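Local coordinates for protein methylxanthine N1-demethylase NdmA (Pseudomonas putida, PDB 6ICN) that removes the N1-methyl group of caffeine as a Rieske non-heme iron oxygenase, yielding theobromine and formaldehyde at the expense of NADH and O2, at residues Arg221-Thr226 and Ser240-Cys245; Ala250-Val255 and Leu263-Asn268; Pro208-Met213 and Ala328-Ile333. All blocks are in the same frame, centred on the assembly; numbering follows the deposited sequence.

Contact 1. Residues Arg221-Thr226 and Ser240-Cys245; sequences RFVYDT and SFSYTC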
# COMPACT_ATOMS: atom_id res chain seq x y z
N ARG A 221 -45.95 2.10 14.55
CA ARG A 221 -46.56 2.74 13.39
C ARG A 221 -46.74 4.23 13.67
O ARG A 221 -47.26 4.61 14.72
CB ARG A 221 -47.91 2.10 13.04
CG ARG A 221 -47.81 0.62 12.75
CD ARG A 221 -49.05 0.11 12.07
NE ARG A 221 -48.97 -1.33 11.87
CZ ARG A 221 -49.90 -2.04 11.25
NH1 ARG A 221 -50.98 -1.44 10.77
NH2 ARG A 221 -49.75 -3.35 11.10
N PHE A 222 -46.30 5.06 12.73
CA PHE A 222 -46.46 6.51 12.85
C PHE A 222 -46.28 7.16 11.48
O PHE A 222 -45.66 6.59 10.58
CB PHE A 222 -45.50 7.12 13.89
CG PHE A 222 -44.04 6.70 13.74
CD1 PHE A 222 -43.56 5.55 14.35
CD2 PHE A 222 -43.16 7.50 13.03
CE1 PHE A 222 -42.21 5.18 14.22
CE2 PHE A 222 -41.81 7.15 12.89
CZ PHE A 222 -41.33 5.99 13.48
N VAL A 223 -46.86 8.36 11.33
CA VAL A 223 -46.92 9.08 10.06
C VAL A 223 -46.37 10.50 10.23
O VAL A 223 -46.63 11.15 11.25
CB VAL A 223 -48.36 9.11 9.51
CG1 VAL A 223 -48.44 9.89 8.20
CG2 VAL A 223 -48.89 7.70 9.33
N TYR A 224 -45.63 10.98 9.23
CA TYR A 224 -44.94 12.27 9.29
C TYR A 224 -45.03 12.94 7.92
O TYR A 224 -44.51 12.41 6.94
CB TYR A 224 -43.48 12.09 9.72
CG TYR A 224 -42.57 13.32 9.65
CD1 TYR A 224 -43.09 14.61 9.75
CD2 TYR A 224 -41.19 13.18 9.49
CE1 TYR A 224 -42.26 15.72 9.68
CE2 TYR A 224 -40.35 14.29 9.43
CZ TYR A 224 -40.89 15.56 9.53
OH TYR A 224 -40.08 16.68 9.47
N ASP A 225 -45.68 14.10 7.86
CA ASP A 225 -45.75 14.89 6.63
C ASP A 225 -44.60 15.88 6.63
O ASP A 225 -44.64 16.90 7.33
CB ASP A 225 -47.10 15.59 6.51
CG ASP A 225 -48.26 14.62 6.49
OD1 ASP A 225 -48.19 13.63 5.72
OD2 ASP A 225 -49.23 14.83 7.25
N THR A 226 -43.56 15.59 5.84
CA THR A 226 -42.37 16.43 5.78
C THR A 226 -42.69 17.77 5.11
O THR A 226 -43.72 17.91 4.43
CB THR A 226 -41.24 15.72 5.03
OG1 THR A 226 -41.61 15.51 3.66
CG2 THR A 226 -40.91 14.38 5.70
N SER A 240 -45.13 12.52 2.08
CA SER A 240 -45.84 12.02 3.25
C SER A 240 -45.27 10.66 3.65
O SER A 240 -45.28 9.72 2.84
CB SER A 240 -47.34 11.92 2.96
OG SER A 240 -47.97 11.21 4.01
N PHE A 241 -44.79 10.56 4.89
CA PHE A 241 -44.04 9.40 5.38
C PHE A 241 -44.93 8.52 6.26
O PHE A 241 -45.43 8.98 7.29
CB PHE A 241 -42.84 9.84 6.23
CG PHE A 241 -41.66 10.36 5.45
CD1 PHE A 241 -41.73 10.58 4.09
CD2 PHE A 241 -40.46 10.63 6.12
CE1 PHE A 241 -40.62 11.06 3.40
CE2 PHE A 241 -39.36 11.11 5.43
CZ PHE A 241 -39.44 11.33 4.07
N SER A 242 -45.06 7.24 5.91
CA SER A 242 -45.76 6.28 6.76
C SER A 242 -44.80 5.17 7.19
O SER A 242 -44.33 4.41 6.34
CB SER A 242 -46.97 5.68 6.04
OG SER A 242 -47.56 4.67 6.83
N TYR A 243 -44.52 5.09 8.49
CA TYR A 243 -43.55 4.14 9.04
C TYR A 243 -44.25 2.93 9.64
O TYR A 243 -45.17 3.08 10.45
CB TYR A 243 -42.70 4.78 10.14
CG TYR A 243 -41.78 5.91 9.72
CD1 TYR A 243 -42.26 7.20 9.57
CD2 TYR A 243 -40.41 5.68 9.53
CE1 TYR A 243 -41.42 8.25 9.23
CE2 TYR A 243 -39.56 6.73 9.19
CZ TYR A 243 -40.07 8.00 9.04
OH TYR A 243 -39.25 9.05 8.69
N THR A 244 -43.76 1.74 9.30
CA THR A 244 -44.13 0.51 9.98
C THR A 244 -42.82 -0.14 10.41
O THR A 244 -42.07 -0.65 9.57
CB THR A 244 -44.92 -0.43 9.07
OG1 THR A 244 -46.04 0.26 8.53
CG2 THR A 244 -45.38 -1.64 9.86
N CYS A 245 -42.54 -0.11 11.71
CA CYS A 245 -41.23 -0.51 12.22
C CYS A 245 -41.38 -1.82 12.98
O CYS A 245 -41.82 -1.83 14.13
CB CYS A 245 -40.64 0.57 13.11
SG CYS A 245 -40.51 2.20 12.31
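The rings of Phe222 and Tyr243 form an offset stack, with centroids 4.6 Å apart and planes inclined by only 21°. One face of the Phe222 ring takes Tyr243 CB as a CH-pi contact, displaced toward the rim, while Phe222 CE2 lies over a face of the Tyr243 ring, 3.4 Å from Tyr243 CD1. At the edge of that tyrosine ring, in its plane, sits Phe222 O. Thr226 CG2 stands over the centre of the Phe241 ring, 3.7 Å from the centroid, and also lies over a face of the Tyr224 ring, toward its rim. Cys245 SG comes obliquely to the phenylalanine, 3.9 Å from Phe222 CE1. Phe222 CG stands between its own N and carbonyl carbon (chi1 50°), which carries the ring over Tyr243. Were Phe222 replaced by an alanine, Tyr243 would probably lose the ring stacked on one of its faces, and Cys245 SG its contact with that ring. The backbones are adjacent antiparallel strands of the catalytic domain's sheet, their axes at 167°. Phe222 with Tyr243 and Tyr224 with Phe241 are hydrogen-bonded pairs, and both put their side chains on the same face. Phe241 also belongs to the caffeine pocket. On the other face, carrying Arg221, Val223 and Asp225, Ser240 OG donates to Asp225 OD1 at 3.0 Å, meeting the oxygen nearly along its C-O bond. Arg221 lies alongside Thr244, and its NH2 is hydrogen-bonded to Gln219.

Contact 2. Residues Ala250-Val255 and Leu263-Asn268; sequences AINLEV and LHVLFN. With CFF (caffeine), chain F.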
# COMPACT_ATOMS: atom_id res chain seq x y z
N ALA A 250 -36.06 -3.28 12.20
CA ALA A 250 -36.48 -3.14 10.81
C ALA A 250 -37.40 -1.94 10.65
O ALA A 250 -38.31 -1.74 11.47
CB ALA A 250 -37.18 -4.40 10.33
N ILE A 251 -37.17 -1.15 9.61
CA ILE A 251 -38.00 0.02 9.31
C ILE A 251 -38.53 -0.07 7.89
O ILE A 251 -37.75 -0.15 6.93
CB ILE A 251 -37.23 1.33 9.51
CG1 ILE A 251 -36.75 1.46 10.96
CG2 ILE A 251 -38.07 2.54 9.09
CD1 ILE A 251 -35.60 2.42 11.10
N ASN A 252 -39.86 -0.02 7.75
CA ASN A 252 -40.52 0.08 6.45
C ASN A 252 -41.09 1.48 6.34
O ASN A 252 -41.99 1.86 7.10
CB ASN A 252 -41.61 -0.98 6.31
CG ASN A 252 -42.22 -1.02 4.91
OD1 ASN A 252 -41.75 -1.76 4.05
ND2 ASN A 252 -43.26 -0.23 4.69
N LEU A 253 -40.54 2.28 5.41
CA LEU A 253 -40.96 3.67 5.23
C LEU A 253 -41.61 3.81 3.85
O LEU A 253 -40.94 3.70 2.82
CB LEU A 253 -39.77 4.63 5.38
CG LEU A 253 -40.01 6.08 4.96
CD1 LEU A 253 -41.20 6.70 5.73
CD2 LEU A 253 -38.74 6.92 5.18
N GLU A 254 -42.92 4.08 3.83
CA GLU A 254 -43.63 4.33 2.59
C GLU A 254 -43.74 5.83 2.37
O GLU A 254 -44.31 6.54 3.20
CB GLU A 254 -45.03 3.70 2.62
CG GLU A 254 -45.02 2.19 2.66
CD GLU A 254 -46.41 1.61 2.90
OE1 GLU A 254 -46.76 1.29 4.07
OE2 GLU A 254 -47.17 1.49 1.91
N VAL A 255 -43.17 6.32 1.26
CA VAL A 255 -43.19 7.74 0.92
C VAL A 255 -44.14 7.96 -0.25
O VAL A 255 -43.95 7.40 -1.33
CB VAL A 255 -41.79 8.28 0.58
CG1 VAL A 255 -41.86 9.79 0.32
CG2 VAL A 255 -40.79 7.97 1.68
N LEU A 263 -45.27 6.49 -5.39
CA LEU A 263 -44.88 5.76 -4.18
C LEU A 263 -43.41 5.35 -4.25
O LEU A 263 -42.92 4.91 -5.29
CB LEU A 263 -45.77 4.53 -4.00
CG LEU A 263 -45.52 3.65 -2.77
CD1 LEU A 263 -45.70 4.44 -1.48
CD2 LEU A 263 -46.42 2.41 -2.78
N HIS A 264 -42.71 5.54 -3.13
CA HIS A 264 -41.31 5.12 -2.98
C HIS A 264 -41.20 4.51 -1.59
O HIS A 264 -41.60 5.14 -0.61
CB HIS A 264 -40.36 6.33 -3.15
CG HIS A 264 -38.92 5.97 -3.35
ND1 HIS A 264 -38.30 6.03 -4.59
CD2 HIS A 264 -37.97 5.57 -2.47
CE1 HIS A 264 -37.03 5.68 -4.45
NE2 HIS A 264 -36.80 5.40 -3.18
N VAL A 265 -40.71 3.27 -1.50
CA VAL A 265 -40.65 2.54 -0.24
C VAL A 265 -39.20 2.27 0.11
O VAL A 265 -38.44 1.78 -0.74
CB VAL A 265 -41.44 1.22 -0.30
CG1 VAL A 265 -41.44 0.54 1.07
CG2 VAL A 265 -42.87 1.46 -0.80
N LEU A 266 -38.81 2.57 1.34
CA LEU A 266 -37.48 2.26 1.85
C LEU A 266 -37.61 1.22 2.96
O LEU A 266 -38.35 1.43 3.93
CB LEU A 266 -36.77 3.50 2.39
CG LEU A 266 -36.62 4.65 1.41
CD1 LEU A 266 -36.33 5.93 2.17
CD2 LEU A 266 -35.50 4.36 0.41
N PHE A 267 -36.89 0.12 2.82
CA PHE A 267 -36.90 -0.93 3.84
C PHE A 267 -35.47 -1.06 4.34
O PHE A 267 -34.57 -1.47 3.59
CB PHE A 267 -37.42 -2.25 3.26
CG PHE A 267 -37.39 -3.40 4.22
CD1 PHE A 267 -38.36 -3.54 5.21
CD2 PHE A 267 -36.39 -4.36 4.14
CE1 PHE A 267 -38.34 -4.61 6.08
CE2 PHE A 267 -36.36 -5.46 5.01
CZ PHE A 267 -37.33 -5.58 5.98
N ASN A 268 -35.25 -0.67 5.58
CA ASN A 268 -33.90 -0.67 6.15
C ASN A 268 -33.88 -1.55 7.39
O ASN A 268 -34.74 -1.42 8.26
CB ASN A 268 -33.46 0.76 6.49
CG ASN A 268 -31.96 0.85 6.77
OD1 ASN A 268 -31.54 0.77 7.93
ND2 ASN A 268 -31.13 1.00 5.70
N1 CFF F . -33.75 8.06 5.40
C2 CFF F . -34.78 8.80 4.89
C10 CFF F . -33.61 7.92 6.84
C6 CFF F . -32.87 7.46 4.59
N3 CFF F . -34.92 8.94 3.55
O11 CFF F . -35.56 9.33 5.62
C12 CFF F . -36.02 9.73 2.99
C4 CFF F . -34.03 8.34 2.72
C5 CFF F . -33.02 7.60 3.22
N9 CFF F . -33.94 8.31 1.38
O13 CFF F . -31.97 6.81 5.04
N7 CFF F . -32.31 7.11 2.19
C8 CFF F . -32.88 7.55 1.06
C14 CFF F . -31.14 6.27 2.00
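Leu266 and Leu253 lie side by side and point the same way, and the Leu266 side chain leads from the sheet to caffeine. Leu266 CB is still near the backbone, 4.2 Å from Leu253 O. CG is set anti to the carbonyl carbon (chi1 -57°), and from there the two methyls diverge. Leu266 CD1 meets Leu253 CD2 at 4.0 Å and also presses on the purine, 3.4 Å from caffeine C4 and almost as near N9. Leu266 CD2 reaches the imidazole side of the ligand more loosely, at 4.2 Å from caffeine C8, and lies at the edge of the His264 ring, in its plane. Leu253 CD2 lies 4.0 Å from the carbonyl oxygen O11 of caffeine, a van der Waals contact. The two strands form a beta hairpin, antiparallel at 165°, in the seven-stranded sheet of the catalytic domain. Three hydrogen-bonded pairs, Ile251 with Asn268, Leu253 with Leu266 and Val255 with His264, fix the register; Leu253 N donates to Leu266 O at 2.8 Å, with an angle of 171° at the hydrogen. All three pairs put their side chains on the caffeine side. The opposite face carries Asn252, Glu254, Val265 and Phe267. There Asn252 OD1 is 3.8 Å from Val265 CG1 and accepts a hydrogen bond from the backbone of Ser158, while its side chain crosses Phe267 at about a right angle. Glu254 CG runs alongside Val265 CG2.

Contact 3. Residues Pro208-Met213 and Ala328-Ile333; sequences PPIVPM and ADKVSI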
# COMPACT_ATOMS: atom_id res chain seq x y z
N PRO A 208 -39.25 19.65 13.94
CA PRO A 208 -40.18 18.62 13.49
C PRO A 208 -41.44 18.61 14.34
O PRO A 208 -41.44 19.15 15.46
CB PRO A 208 -39.38 17.33 13.68
CG PRO A 208 -38.54 17.62 14.91
CD PRO A 208 -38.25 19.12 14.90
N PRO A 209 -42.52 18.02 13.86
CA PRO A 209 -43.72 17.86 14.69
C PRO A 209 -43.56 16.68 15.64
O PRO A 209 -42.66 15.84 15.50
CB PRO A 209 -44.82 17.60 13.67
CG PRO A 209 -44.11 16.88 12.56
CD PRO A 209 -42.73 17.53 12.49
N ILE A 210 -44.45 16.63 16.63
CA ILE A 210 -44.50 15.55 17.60
C ILE A 210 -45.65 14.63 17.18
O ILE A 210 -46.82 15.01 17.29
CB ILE A 210 -44.71 16.08 19.03
CG1 ILE A 210 -43.82 17.31 19.28
CG2 ILE A 210 -44.46 15.00 20.07
CD1 ILE A 210 -42.33 17.05 19.10
N VAL A 211 -45.34 13.44 16.69
CA VAL A 211 -46.36 12.60 16.05
C VAL A 211 -46.89 11.54 17.02
O VAL A 211 -46.14 11.05 17.87
CB VAL A 211 -45.80 11.94 14.78
CG1 VAL A 211 -45.20 12.99 13.86
CG2 VAL A 211 -44.76 10.89 15.12
N PRO A 212 -48.16 11.16 16.93
CA PRO A 212 -48.63 10.00 17.69
C PRO A 212 -48.00 8.72 17.16
O PRO A 212 -47.71 8.60 15.96
CB PRO A 212 -50.15 10.01 17.47
CG PRO A 212 -50.36 10.82 16.25
CD PRO A 212 -49.24 11.80 16.15
N MET A 213 -47.76 7.78 18.07
CA MET A 213 -47.11 6.51 17.75
C MET A 213 -47.94 5.37 18.31
O MET A 213 -48.29 5.38 19.49
CB MET A 213 -45.69 6.44 18.33
CG MET A 213 -44.77 7.51 17.82
SD MET A 213 -43.18 7.50 18.69
CE MET A 213 -42.45 5.99 18.00
N ALA A 328 -38.66 16.93 20.90
CA ALA A 328 -38.57 16.49 19.51
C ALA A 328 -38.02 15.08 19.36
O ALA A 328 -38.08 14.52 18.25
CB ALA A 328 -37.69 17.46 18.71
N ASP A 329 -37.47 14.50 20.43
CA ASP A 329 -36.92 13.15 20.40
C ASP A 329 -37.96 12.07 20.65
O ASP A 329 -37.58 10.96 21.01
CB ASP A 329 -35.81 13.01 21.44
CG ASP A 329 -34.58 13.83 21.11
OD1 ASP A 329 -34.24 13.91 19.91
OD2 ASP A 329 -33.97 14.37 22.06
N LYS A 330 -39.26 12.38 20.49
CA LYS A 330 -40.31 11.44 20.88
C LYS A 330 -40.08 10.03 20.33
O LYS A 330 -40.18 9.05 21.08
CB LYS A 330 -41.68 11.93 20.41
CG LYS A 330 -42.77 10.94 20.88
CD LYS A 330 -44.15 11.35 20.48
CE LYS A 330 -45.16 10.31 20.96
NZ LYS A 330 -46.53 10.74 20.59
N VAL A 331 -39.77 9.91 19.04
CA VAL A 331 -39.59 8.58 18.45
C VAL A 331 -38.48 7.82 19.16
O VAL A 331 -38.64 6.66 19.55
CB VAL A 331 -39.35 8.69 16.93
CG1 VAL A 331 -38.97 7.34 16.36
CG2 VAL A 331 -40.59 9.25 16.21
N SER A 332 -37.32 8.47 19.35
CA SER A 332 -36.21 7.86 20.08
C SER A 332 -36.60 7.46 21.50
O SER A 332 -36.26 6.37 21.99
CB SER A 332 -35.04 8.85 20.12
OG SER A 332 -34.10 8.43 21.06
N ILE A 333 -37.29 8.35 22.21
CA ILE A 333 -37.67 8.08 23.59
C ILE A 333 -38.58 6.87 23.66
O ILE A 333 -38.38 5.97 24.48
CB ILE A 333 -38.35 9.32 24.20
CG1 ILE A 333 -37.37 10.49 24.30
CG2 ILE A 333 -38.88 8.99 25.59
CD1 ILE A 333 -38.06 11.84 24.51
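This is a loop-to-helix contact, mostly apolar with one polar bond, in which residues 208-213, leading into strand 214-216, lie against the start of helix 330-348. Lys330 carries much of it. With CG anti to the backbone N (chi1 -178°) and every later torsion extended, its chain reaches straight to the loop. The aliphatic part runs obliquely across Ile210, whose CG2 is 3.7 Å from Lys330 CD. At the end, Lys330 NZ donates to Val211 O at 2.8 Å, approaching from above the carbonyl plane with a C=O...N angle of 129°. The same ammonium forms a salt bridge with Glu363, whose OE1 thus meets both Lys330 NZ and the backbone N of Met213, one from each segment. Met213 bends at chi3 (72°) and crosses Val331 at about a right angle: Met213 SD lies 3.8 Å from Val331 CA, and its CE touches Val331 CG1. At the other end, Ile210 CD1 rests 3.8 Å from Ala328 CA, while Pro208 CG meets Ala328 CB at 3.9 Å. Just before the helix, Asp329 accepts a hydrogen bond from His82 of the second subunit, which lies in that subunit's [2Fe-2S] pocket, so this region also lies at the subunit interface. On the sheet side, Val211 and Met213 pack on Phe222 of strand 219-225, placing the loop between that strand and helix 330-348.

In the fold
From the N terminus, the chain first reaches residues 208-213, one half of contact 3, whose partner comes 115 residues later. The long loop so closed contains both other contacts. Contact 1 closes first, pairing strands 219-225 and 239-246; contact 2 follows in series with the hairpin of strands 250-257 and 263-274. Their centres are 9 Å apart because strands 239-246 and 250-257 are sheet neighbours: Thr244 N lies 2.8 Å from Asn252 O, a probable hydrogen bond. Contacts 1 and 2 thus join strands of one antiparallel sheet, whereas contact 3 ties the loop before strand 214-216 to the start of helix 330-348. It touches contact 1 but stays about 8 Å from contact 2 at the nearest atoms.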